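Tol-Pal system protein TolB (Acinetobacter baumannii, PDB 7MX5) is the periplasmic protein of the Tol-Pal system, which probably takes part in outer membrane invagination during cell division and in maintaining outer membrane integrity. Local coordinates at residues G313-L318 with V329-I334; Y265-K270 with G307-D312; Y138-P143 with L385-G390. All blocks are in the same frame, centred on the assembly; numbering follows the deposited sequence. Where two conformers were deposited one is given.

Contact 1: G313-L318 with V329-I334; sequences GKKIAL and VAIQDI
The carbonyl oxygen of Ile316 is gripped twice: Gln332 N donates to Ile316 O at 3.0 Å in the carbonyl plane, and Ile331 CA lies 3.2 Å from the same Ile316 O in a CA-H...O contact. Ile316 N returns a bond to Gln332 O, Leu318 and Ala330 form a second reciprocal pair, and at the other end Ile334 N points almost straight at Lys314 O (2.9 Å, N-H...O angle 177°), though from above the carbonyl plane. These bonds join strands 315-320 and 328-333 as an antiparallel hairpin, the two central strands of a four-stranded propeller blade. Side chains then sort by face. Ala317 and Ile331 share one face, with Ile331 CD1 3.7 Å from Ala317 CB; both also touch Phe353. Farther along that face, Lys315 bends at chi2 (-87°) and brings NZ to the Asp333 carboxylate, a salt bridge whose modelled length is too short to be trusted in detail. On the other face Leu318 CD2 lies 4.1 Å from Ala330 CB, while the Gln332 amide reaches on to the carbonyl of Leu297. Near the hairpin's open end, Ile334 crosses Ile316 at about a right angle, CG1 to CG1 at 3.8 Å, and Ile334 CD1 abuts Gly313 O.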
# COMPACT_ATOMS: atom_id res chain seq x y z
N GLY A 313 -3.47 -12.50 -6.38
CA GLY A 313 -2.54 -13.37 -7.07
C GLY A 313 -2.64 -13.38 -8.57
O GLY A 313 -2.09 -14.29 -9.21
N LYS A 314 -3.32 -12.40 -9.17
CA LYS A 314 -3.47 -12.34 -10.62
C LYS A 314 -2.76 -11.15 -11.25
O LYS A 314 -2.82 -10.99 -12.47
CB LYS A 314 -4.96 -12.30 -10.99
CG LYS A 314 -5.89 -13.01 -10.02
CD LYS A 314 -6.95 -13.81 -10.74
CE LYS A 314 -7.77 -14.64 -9.77
NZ LYS A 314 -6.90 -15.37 -8.79
N LYS A 315 -2.09 -10.31 -10.46
CA LYS A 315 -1.44 -9.12 -10.97
C LYS A 315 -0.02 -9.00 -10.43
O LYS A 315 0.29 -9.52 -9.35
CB LYS A 315 -2.23 -7.84 -10.62
CG LYS A 315 -3.70 -7.90 -10.98
CD LYS A 315 -3.94 -7.44 -12.41
CE LYS A 315 -5.42 -7.29 -12.71
NZ LYS A 315 -5.74 -7.64 -14.12
N ILE A 316 0.82 -8.31 -11.18
CA ILE A 316 2.21 -8.05 -10.80
C ILE A 316 2.49 -6.57 -11.01
O ILE A 316 2.35 -6.06 -12.13
CB ILE A 316 3.20 -8.89 -11.60
CG1 ILE A 316 3.11 -10.37 -11.21
CG2 ILE A 316 4.62 -8.38 -11.40
CD1 ILE A 316 3.99 -11.27 -12.05
N ALA A 317 2.88 -5.87 -9.94
CA ALA A 317 3.39 -4.52 -10.04
C ALA A 317 4.91 -4.58 -10.10
O ALA A 317 5.54 -5.21 -9.25
CB ALA A 317 2.93 -3.66 -8.85
N LEU A 318 5.49 -3.93 -11.11
CA LEU A 318 6.91 -4.07 -11.36
C LEU A 318 7.47 -2.75 -11.89
O LEU A 318 6.74 -1.79 -12.14
CB LEU A 318 7.19 -5.20 -12.36
CG LEU A 318 6.68 -4.98 -13.79
CD1 LEU A 318 7.62 -5.61 -14.80
CD2 LEU A 318 5.27 -5.53 -13.96
N VAL A 329 6.35 2.33 -13.80
CA VAL A 329 5.57 1.40 -12.99
C VAL A 329 4.57 0.71 -13.91
O VAL A 329 3.78 1.38 -14.59
CB VAL A 329 4.86 2.12 -11.84
CG1 VAL A 329 3.99 1.14 -11.06
CG2 VAL A 329 5.87 2.78 -10.92
N ALA A 330 4.62 -0.62 -13.96
CA ALA A 330 3.79 -1.38 -14.88
C ALA A 330 3.03 -2.46 -14.13
O ALA A 330 3.44 -2.91 -13.05
CB ALA A 330 4.62 -2.01 -16.01
N ILE A 331 1.92 -2.89 -14.72
CA ILE A 331 1.07 -3.94 -14.18
C ILE A 331 0.93 -5.02 -15.25
O ILE A 331 0.46 -4.74 -16.35
CB ILE A 331 -0.30 -3.41 -13.75
CG1 ILE A 331 -0.16 -2.26 -12.77
CG2 ILE A 331 -1.14 -4.53 -13.15
CD1 ILE A 331 0.57 -2.62 -11.50
N GLN A 332 1.34 -6.24 -14.92
CA GLN A 332 1.18 -7.38 -15.81
C GLN A 332 0.15 -8.34 -15.23
O GLN A 332 0.23 -8.70 -14.05
CB GLN A 332 2.50 -8.11 -16.03
CG GLN A 332 2.40 -9.25 -17.04
CD GLN A 332 3.69 -10.03 -17.19
OE1 GLN A 332 4.63 -9.58 -17.85
NE2 GLN A 332 3.74 -11.21 -16.59
N ASP A 333 -0.81 -8.75 -16.05
CA ASP A 333 -1.76 -9.78 -15.66
C ASP A 333 -1.10 -11.14 -15.75
O ASP A 333 -0.49 -11.48 -16.77
CB ASP A 333 -3.00 -9.72 -16.55
CG ASP A 333 -4.22 -10.35 -15.90
OD1 ASP A 333 -4.33 -11.59 -15.93
OD2 ASP A 333 -5.06 -9.60 -15.37
N ILE A 334 -1.20 -11.93 -14.68
CA ILE A 334 -0.53 -13.23 -14.65
C ILE A 334 -1.24 -14.22 -15.57
O ILE A 334 -0.59 -15.02 -16.25
CB ILE A 334 -0.45 -13.74 -13.20
CG1 ILE A 334 0.56 -12.92 -12.40
CG2 ILE A 334 -0.09 -15.22 -13.17
CD1 ILE A 334 0.34 -12.95 -10.91

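Contact 2: Y265-K270 with G307-D312; sequences YTPDGK and GTLSAD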
# COMPACT_ATOMS: atom_id res chain seq x y z
N TYR A 265 7.12 -13.72 -2.23
CA TYR A 265 6.27 -14.90 -2.26
C TYR A 265 5.00 -14.64 -3.06
O TYR A 265 4.44 -13.54 -3.04
CB TYR A 265 5.88 -15.32 -0.84
CG TYR A 265 6.96 -16.01 -0.04
CD1 TYR A 265 7.23 -17.36 -0.22
CD2 TYR A 265 7.69 -15.31 0.91
CE1 TYR A 265 8.21 -17.99 0.52
CE2 TYR A 265 8.67 -15.94 1.65
CZ TYR A 265 8.93 -17.28 1.45
OH TYR A 265 9.90 -17.90 2.19
N THR A 266 4.53 -15.68 -3.76
CA THR A 266 3.19 -15.62 -4.31
C THR A 266 2.17 -15.86 -3.19
O THR A 266 2.43 -16.65 -2.28
CB THR A 266 3.01 -16.67 -5.40
OG1 THR A 266 3.38 -17.96 -4.90
CG2 THR A 266 3.87 -16.34 -6.61
N PRO A 267 1.02 -15.17 -3.22
CA PRO A 267 0.08 -15.28 -2.10
C PRO A 267 -0.49 -16.67 -1.88
O PRO A 267 -1.09 -16.91 -0.83
CB PRO A 267 -1.03 -14.28 -2.47
CG PRO A 267 -0.90 -14.09 -3.94
CD PRO A 267 0.55 -14.24 -4.26
N ASP A 268 -0.32 -17.59 -2.83
CA ASP A 268 -0.79 -18.96 -2.66
C ASP A 268 0.24 -19.86 -2.00
O ASP A 268 -0.05 -21.04 -1.75
CB ASP A 268 -1.21 -19.55 -4.02
CG ASP A 268 -0.14 -19.39 -5.08
OD1 ASP A 268 1.04 -19.18 -4.73
OD2 ASP A 268 -0.48 -19.47 -6.28
N GLY A 269 1.44 -19.35 -1.72
CA GLY A 269 2.49 -20.14 -1.11
C GLY A 269 3.13 -21.16 -2.02
O GLY A 269 4.01 -21.91 -1.56
N LYS A 270 2.74 -21.22 -3.29
CA LYS A 270 3.28 -22.22 -4.21
C LYS A 270 4.64 -21.82 -4.78
O LYS A 270 5.40 -22.70 -5.20
CB LYS A 270 2.31 -22.46 -5.36
CG LYS A 270 0.92 -22.92 -4.94
CD LYS A 270 0.40 -24.01 -5.86
CE LYS A 270 -1.01 -23.71 -6.34
NZ LYS A 270 -1.14 -23.88 -7.81
N GLY A 307 9.37 -6.92 -9.03
CA GLY A 307 7.98 -7.29 -9.08
C GLY A 307 7.41 -7.62 -7.71
O GLY A 307 8.10 -8.12 -6.82
N THR A 308 6.12 -7.32 -7.54
CA THR A 308 5.39 -7.67 -6.34
C THR A 308 4.02 -8.19 -6.73
O THR A 308 3.48 -7.85 -7.79
CB THR A 308 5.25 -6.47 -5.38
OG1 THR A 308 4.54 -6.87 -4.21
CG2 THR A 308 4.51 -5.33 -6.05
N LEU A 309 3.46 -9.04 -5.88
CA LEU A 309 2.23 -9.76 -6.18
C LEU A 309 1.03 -9.07 -5.55
O LEU A 309 1.10 -8.58 -4.42
CB LEU A 309 2.30 -11.21 -5.68
CG LEU A 309 3.19 -12.19 -6.45
CD1 LEU A 309 3.11 -11.94 -7.95
CD2 LEU A 309 4.63 -12.11 -5.97
N SER A 310 -0.08 -9.05 -6.28
CA SER A 310 -1.35 -8.62 -5.70
C SER A 310 -1.87 -9.70 -4.76
O SER A 310 -1.57 -10.89 -4.91
CB SER A 310 -2.37 -8.33 -6.80
OG SER A 310 -2.73 -9.50 -7.50
N ALA A 311 -2.67 -9.28 -3.78
CA ALA A 311 -3.19 -10.22 -2.79
C ALA A 311 -4.02 -11.31 -3.44
O ALA A 311 -4.00 -12.47 -3.01
CB ALA A 311 -4.00 -9.47 -1.73
N ASP A 312 -4.77 -10.96 -4.50
CA ASP A 312 -5.55 -11.96 -5.21
C ASP A 312 -4.66 -12.94 -5.97
O ASP A 312 -5.05 -14.09 -6.20
CB ASP A 312 -6.53 -11.28 -6.16
CG ASP A 312 -5.84 -10.37 -7.17
OD1 ASP A 312 -5.01 -10.86 -7.96
OD2 ASP A 312 -6.13 -9.15 -7.16
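Leu309 turns its CG away from its own carbonyl carbon (chi1 -73°), and chi2 then carries CD2 across to Tyr265 O, 3.3 Å away, while CB and CG lie against Pro267. The proline ring crosses the leucine at about a right angle: its CD meets Leu309 CB at 3.8 Å, and its CB-CG edge rests against two successive carbonyl oxygens, CG 3.4 Å from Ser310 O and CB 3.5 Å from Ala311 O. The two segments occupy matching places in successive propeller blades, each running from the end of the first strand into the turn before the second. In the earlier blade Thr266 to Gly269 form a type I turn, closed by Gly269 N on Thr266 O (2.9 Å), and the Asp268 carboxylate forms an Asx turn by taking Lys270 N on OD1, from above its plane. The Thr-Pro-Asp-Gly sequence here is of the Ser/Thr-Pro-Asp-Gly kind that recurs at this turn in WD40-like propeller repeats, and the next blade echoes it as Ser-Ala-Asp-Gly. There the Ser310 hydroxyl donates to Asp312 OD1 (2.7 Å) and accepts the backbone N-H groups of Gly313 and Lys315, while Asp312 OD1 also takes Lys314 N. Serine and aspartate thus tie the turn to the start of strand 315-320 and probably fix the position of the carbonyls against which Pro267 rests. No hydrogen bond crosses between the segments; those of Asp268, Ser310 and Asp312 shape each turn separately, and the blades meet here through apolar carbon laid on carbon and on carbonyl oxygen.

Contact 3: Y138-P143 with L385-G390; sequences YVLRNP and LPSEQG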
# COMPACT_ATOMS: atom_id res chain seq x y z
N TYR A 138 7.17 3.05 5.38
CA TYR A 138 8.09 3.76 4.49
C TYR A 138 9.32 4.16 5.28
O TYR A 138 9.33 4.13 6.52
CB TYR A 138 7.41 4.99 3.87
CG TYR A 138 6.80 5.94 4.88
CD1 TYR A 138 5.50 5.76 5.32
CD2 TYR A 138 7.53 7.00 5.39
CE1 TYR A 138 4.93 6.62 6.25
CE2 TYR A 138 6.97 7.87 6.31
CZ TYR A 138 5.68 7.67 6.74
OH TYR A 138 5.12 8.53 7.66
N VAL A 139 10.37 4.54 4.56
CA VAL A 139 11.63 4.96 5.15
C VAL A 139 11.93 6.38 4.69
O VAL A 139 12.11 6.62 3.49
CB VAL A 139 12.79 4.02 4.78
CG1 VAL A 139 14.09 4.50 5.40
CG2 VAL A 139 12.48 2.60 5.22
N LEU A 140 11.98 7.31 5.64
CA LEU A 140 12.35 8.69 5.35
C LEU A 140 13.86 8.83 5.41
O LEU A 140 14.49 8.47 6.41
CB LEU A 140 11.69 9.64 6.35
CG LEU A 140 10.17 9.74 6.30
CD1 LEU A 140 9.65 10.64 7.42
CD2 LEU A 140 9.71 10.26 4.95
N ARG A 141 14.45 9.34 4.33
CA ARG A 141 15.88 9.56 4.23
C ARG A 141 16.15 11.06 4.21
O ARG A 141 15.66 11.76 3.31
CB ARG A 141 16.46 8.89 2.99
CG ARG A 141 16.24 7.39 2.93
CD ARG A 141 16.92 6.80 1.71
NE ARG A 141 16.64 5.38 1.56
CZ ARG A 141 17.12 4.61 0.59
NH1 ARG A 141 17.93 5.10 -0.33
NH2 ARG A 141 16.78 3.33 0.54
N ASN A 142 16.92 11.55 5.18
CA ASN A 142 17.25 12.97 5.28
C ASN A 142 18.70 13.11 5.70
O ASN A 142 19.02 13.03 6.90
CB ASN A 142 16.32 13.68 6.26
CG ASN A 142 16.28 15.18 6.04
OD1 ASN A 142 17.09 15.73 5.29
ND2 ASN A 142 15.34 15.85 6.69
N PRO A 143 19.62 13.32 4.75
CA PRO A 143 21.01 13.60 5.13
C PRO A 143 21.17 14.95 5.81
O PRO A 143 22.19 15.17 6.48
CB PRO A 143 21.77 13.55 3.80
CG PRO A 143 20.76 13.18 2.75
CD PRO A 143 19.40 13.40 3.30
N LEU A 385 2.03 11.61 -1.83
CA LEU A 385 2.38 11.68 -0.41
C LEU A 385 3.78 12.28 -0.28
O LEU A 385 4.75 11.57 0.01
CB LEU A 385 2.33 10.30 0.24
CG LEU A 385 0.99 9.68 0.66
CD1 LEU A 385 0.30 10.54 1.71
CD2 LEU A 385 0.08 9.43 -0.53
N PRO A 386 3.92 13.58 -0.50
CA PRO A 386 5.24 14.21 -0.40
C PRO A 386 5.68 14.39 1.05
O PRO A 386 4.87 14.47 1.97
CB PRO A 386 5.07 15.56 -1.09
CG PRO A 386 3.70 15.55 -1.70
CD PRO A 386 2.90 14.54 -0.96
N SER A 387 6.99 14.45 1.22
CA SER A 387 7.59 14.79 2.50
C SER A 387 7.89 16.28 2.57
O SER A 387 8.05 16.95 1.54
CB SER A 387 8.87 13.98 2.73
OG SER A 387 9.37 14.17 4.04
N GLU A 388 7.95 16.80 3.79
CA GLU A 388 8.34 18.20 3.96
C GLU A 388 9.82 18.40 3.67
O GLU A 388 10.22 19.46 3.18
CB GLU A 388 8.02 18.67 5.38
CG GLU A 388 6.53 18.85 5.64
CD GLU A 388 6.25 19.97 6.62
OE1 GLU A 388 7.07 20.91 6.71
OE2 GLU A 388 5.20 19.92 7.30
N GLN A 389 10.65 17.39 3.94
CA GLN A 389 12.07 17.46 3.67
C GLN A 389 12.61 16.05 3.48
O GLN A 389 12.12 15.09 4.08
CB GLN A 389 12.83 18.17 4.80
CG GLN A 389 12.62 17.58 6.18
CD GLN A 389 11.37 18.10 6.86
OE1 GLN A 389 11.01 19.27 6.71
NE2 GLN A 389 10.70 17.23 7.60
N GLY A 390 13.61 15.93 2.61
CA GLY A 390 14.18 14.64 2.31
C GLY A 390 13.36 13.88 1.28
O GLY A 390 12.57 14.46 0.52
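This is a small contact of mixed backbone and side-chain character, with no hydrogen bond across it, at the seam of the propeller, where the link after strand 382-386 hands the chain on to strand 391-397 beside strand 135-141. Gly390 comes close to the strand: its CA lies 3.4 Å from Arg141 O, a CA-H...O contact with a bent geometry of 122° at the hydrogen. The backbone of Gly390 has a positive phi (81°), and with no side chain there its CA can lie close to the carbonyl. Asn142 is the residue whose CA comes nearest to that of Gly390, 4.6 Å away. From this point the chain runs directly into pairing, since Arg141 is joined by backbone bonds to Glu391 and Val139 to Arg393. A C-terminal strand that completes a sheet of early strands is the ring closure familiar from beta-propellers, often called a velcro; here strand 391-397 pairs with 135-141 at the edge of a sheet whose other strands, 150-156 and 163-168, also come from the start of the propeller. The link itself is braced from within. Ser387 holds its OG anti to the backbone N (chi1 -173°), which lets the hydroxyl donate back to Gln389 O at 2.9 Å, from above the carbonyl plane. Ser387 OG also faces Leu140 across the seam, 4.0 Å from its CD2; both side chains also touch Val392. Within its own strand, Leu140 sets CG at the edge of the Tyr138 ring, in the ring plane. Toward the surface Asn142 ND2 comes to 3.3 Å from Gln389 CG, with the two amide planes nearly parallel, but Gln389 was modelled in two conformers, so this approach is tentative.

Overall arrangement
Contacts 1 and 2 are neighbours, their centres about 10 Å apart, and meet on one blade, with residues 265-270 coming from the blade before: strand 304-309 of contact 2 pairs with strand 315-320 of contact 1, while Leu309 packs on Ile316 and Pro267 on Gly313. Contact 3 lies about 27 and 28 Å away, centre to centre, and both other contacts fall within the chain between its segments. The chemistry follows place. Contact 1, within a sheet, is the most buried, though its Lys315-Asp333 end is partly exposed, and combines backbone bonds with a salt bridge. Contacts 2 and 3 are smaller and more exposed, with apolar carbon in contact 2 and mixed backbone and side-chain touches in contact 3.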